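Local coordinates for protein 5'-tyrosyl-DNA phosphodiesterase (Caenorhabditis elegans, PDB 4FVA) that is a phosphodiesterase by name, of the endonuclease/exonuclease/phosphatase family with a DNase I-like fold, and binds a magnesium ion, at residues H126-R131 / C138-F143. Residues are numbered along the deposited sequence; the frame is centred on the assembly and turned at random.
Sequences HLESTR and CAQFGF. With EDO (1,2-ethanediol), chain I.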
loop_
_atom_site.group_PDB
_atom_site.type_symbol
_atom_site.label_atom_id
_atom_site.label_comp_id
_atom_site.label_asym_id
_atom_site.label_seq_id
_atom_site.Cartn_x
_atom_site.Cartn_y
_atom_site.Cartn_z
ATOM N N HIS A 126 2.265 7.458 -0.440
ATOM C CA HIS A 126 2.358 7.509 -1.886
ATOM C C HIS A 126 3.474 8.505 -2.182
ATOM O O HIS A 126 3.222 9.708 -2.207
ATOM C CB HIS A 126 1.034 8.013 -2.465
ATOM C CG HIS A 126 0.999 8.070 -3.963
ATOM N ND1 HIS A 126 -0.040 8.647 -4.657
ATOM C CD2 HIS A 126 1.888 7.640 -4.894
ATOM C CE1 HIS A 126 0.201 8.563 -5.958
ATOM N NE2 HIS A 126 1.360 7.955 -6.128
ATOM N N LEU A 127 4.701 8.024 -2.392
ATOM C CA LEU A 127 5.841 8.944 -2.501
ATOM C C LEU A 127 5.840 9.755 -3.801
ATOM O O LEU A 127 5.229 9.348 -4.796
ATOM C CB LEU A 127 7.169 8.197 -2.330
ATOM C CG LEU A 127 7.319 7.472 -0.986
ATOM C CD1 LEU A 127 8.748 6.925 -0.815
ATOM C CD2 LEU A 127 6.916 8.390 0.169
ATOM N N GLU A 128 6.527 10.900 -3.792
ATOM C CA GLU A 128 6.517 11.812 -4.934
ATOM C C GLU A 128 6.690 11.081 -6.266
ATOM O O GLU A 128 7.500 10.158 -6.397
ATOM C CB GLU A 128 7.585 12.906 -4.771
ATOM C CG GLU A 128 7.191 14.276 -5.346
ATOM C CD GLU A 128 6.246 15.063 -4.443
ATOM O OE1 GLU A 128 5.868 14.564 -3.353
ATOM O OE2 GLU A 128 5.884 16.200 -4.814
ATOM N N SER A 129 5.895 11.487 -7.249
ATOM C CA SER A 129 5.813 10.808 -8.544
ATOM C C SER A 129 6.816 11.372 -9.572
ATOM O O SER A 129 7.206 12.548 -9.493
ATOM C CB SER A 129 4.385 10.926 -9.090
ATOM O OG SER A 129 3.408 10.525 -8.130
ATOM N N THR A 130 7.193 10.521 -10.529
ATOM C CA THR A 130 8.033 10.821 -11.710
ATOM C C THR A 130 9.532 10.875 -11.461
ATOM O O THR A 130 9.993 11.179 -10.364
ATOM C CB THR A 130 7.625 12.104 -12.473
ATOM O OG1 THR A 130 8.256 13.249 -11.874
ATOM C CG2 THR A 130 6.108 12.268 -12.491
ATOM N N ARG A 131 10.277 10.601 -12.522
ATOM C CA ARG A 131 11.728 10.621 -12.503
ATOM C C ARG A 131 12.266 11.945 -11.981
ATOM O O ARG A 131 13.224 11.967 -11.213
ATOM C CB ARG A 131 12.244 10.353 -13.924
ATOM C CG ARG A 131 13.747 10.489 -14.129
ATOM C CD ARG A 131 14.576 9.574 -13.235
ATOM N NE ARG A 131 16.002 9.730 -13.526
ATOM C CZ ARG A 131 16.774 10.700 -13.038
ATOM N NH1 ARG A 131 16.269 11.614 -12.219
ATOM N NH2 ARG A 131 18.058 10.754 -13.371
ATOM N N CYS A 138 13.416 10.490 -2.690
ATOM C CA CYS A 138 14.461 9.852 -1.894
ATOM C C CYS A 138 14.491 10.394 -0.472
ATOM O O CYS A 138 14.742 9.654 0.480
ATOM C CB CYS A 138 15.835 10.013 -2.560
ATOM S SG CYS A 138 16.066 9.039 -4.035
ATOM N N ALA A 139 14.227 11.685 -0.321
ATOM C CA ALA A 139 14.163 12.275 1.013
ATOM C C ALA A 139 12.977 11.728 1.798
ATOM O O ALA A 139 13.081 11.451 2.992
ATOM C CB ALA A 139 14.083 13.795 0.919
ATOM N N GLN A 140 11.838 11.595 1.127
ATOM C CA GLN A 140 10.643 11.067 1.781
ATOM C C GLN A 140 10.886 9.639 2.264
ATOM O O GLN A 140 10.538 9.298 3.395
ATOM C CB GLN A 140 9.440 11.151 0.841
ATOM C CG GLN A 140 8.995 12.588 0.563
ATOM C CD GLN A 140 8.045 12.695 -0.622
ATOM O OE1 GLN A 140 7.696 11.689 -1.251
ATOM N NE2 GLN A 140 7.636 13.926 -0.944
ATOM N N PHE A 141 11.461 8.802 1.405
ATOM C CA PHE A 141 11.741 7.418 1.776
ATOM C C PHE A 141 12.636 7.360 3.028
ATOM O O PHE A 141 12.361 6.600 3.963
ATOM C CB PHE A 141 12.379 6.661 0.614
ATOM C CG PHE A 141 12.574 5.191 0.884
ATOM C CD1 PHE A 141 11.565 4.281 0.597
ATOM C CD2 PHE A 141 13.759 4.724 1.443
ATOM C CE1 PHE A 141 11.733 2.922 0.857
ATOM C CE2 PHE A 141 13.938 3.369 1.706
ATOM C CZ PHE A 141 12.922 2.467 1.406
ATOM N N GLY A 142 13.703 8.167 3.035
ATOM C CA GLY A 142 14.609 8.237 4.173
ATOM C C GLY A 142 13.857 8.648 5.424
ATOM O O GLY A 142 13.989 8.029 6.486
ATOM N N PHE A 143 13.019 9.666 5.283
ATOM C CA PHE A 143 12.202 10.141 6.379
ATOM C C PHE A 143 11.302 9.027 6.883
ATOM O O PHE A 143 11.181 8.811 8.095
ATOM C CB PHE A 143 11.375 11.347 5.919
ATOM C CG PHE A 143 10.390 11.846 6.938
ATOM C CD1 PHE A 143 10.758 12.802 7.879
ATOM C CD2 PHE A 143 9.085 11.359 6.954
ATOM C CE1 PHE A 143 9.839 13.260 8.834
ATOM C CE2 PHE A 143 8.158 11.813 7.892
ATOM C CZ PHE A 143 8.534 12.765 8.832
HETATM C C1 EDO I . 8.603 7.795 -14.532
HETATM O O1 EDO I . 8.868 9.008 -15.251
HETATM C C2 EDO I . 8.387 6.631 -15.500
HETATM O O2 EDO I . 8.132 7.131 -16.820
#
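The side-chain amide of Gln140, on helix 134-154, meets Glu128 through both its oxygen and its nitrogen; Glu128 lies in the loop that leads from strand 118-126 into that same helix of the DNase I-like fold. Glutamine suits this place because its amide carries an acceptor and a donor side by side, which answer the N-H and the carboxylate of one residue. Gln140 OE1 accepts the backbone N-H of Glu128 in the carbonyl plane, on a lone pair (OE1 to N 2.9 Å). Gln140 NE2 gives a nearly straight bond (173°) to Glu128 OE1. Glutamate supplies both the peptide N-H and a carboxylate that can turn back to the amide: its chain bends at chi2 (78°), which brings OE1 round to NE2. The two flat groups are 68° apart, and NE2 reaches OE1 from above the carboxylate plane. Ser102 OG also bonds that oxygen, Gly103 N holds OE2, and Asn101 OD1 takes a further bond from Gln140 NE2, so Asn101, Ser102 and Gly103, between strands 90-98 and 107-115, share in holding the buried amide and carboxylate.

Leu127 supplies the apolar part of the contact. Its side chain slides past that of Gln140 in the opposite direction, CD2 lying 3.8 Å from Gln140 CB, and its two methyls part between two helix residues: CD1 sits at the edge of the Phe141 ring, near its plane, and touches Phe141 CB at 3.9 Å.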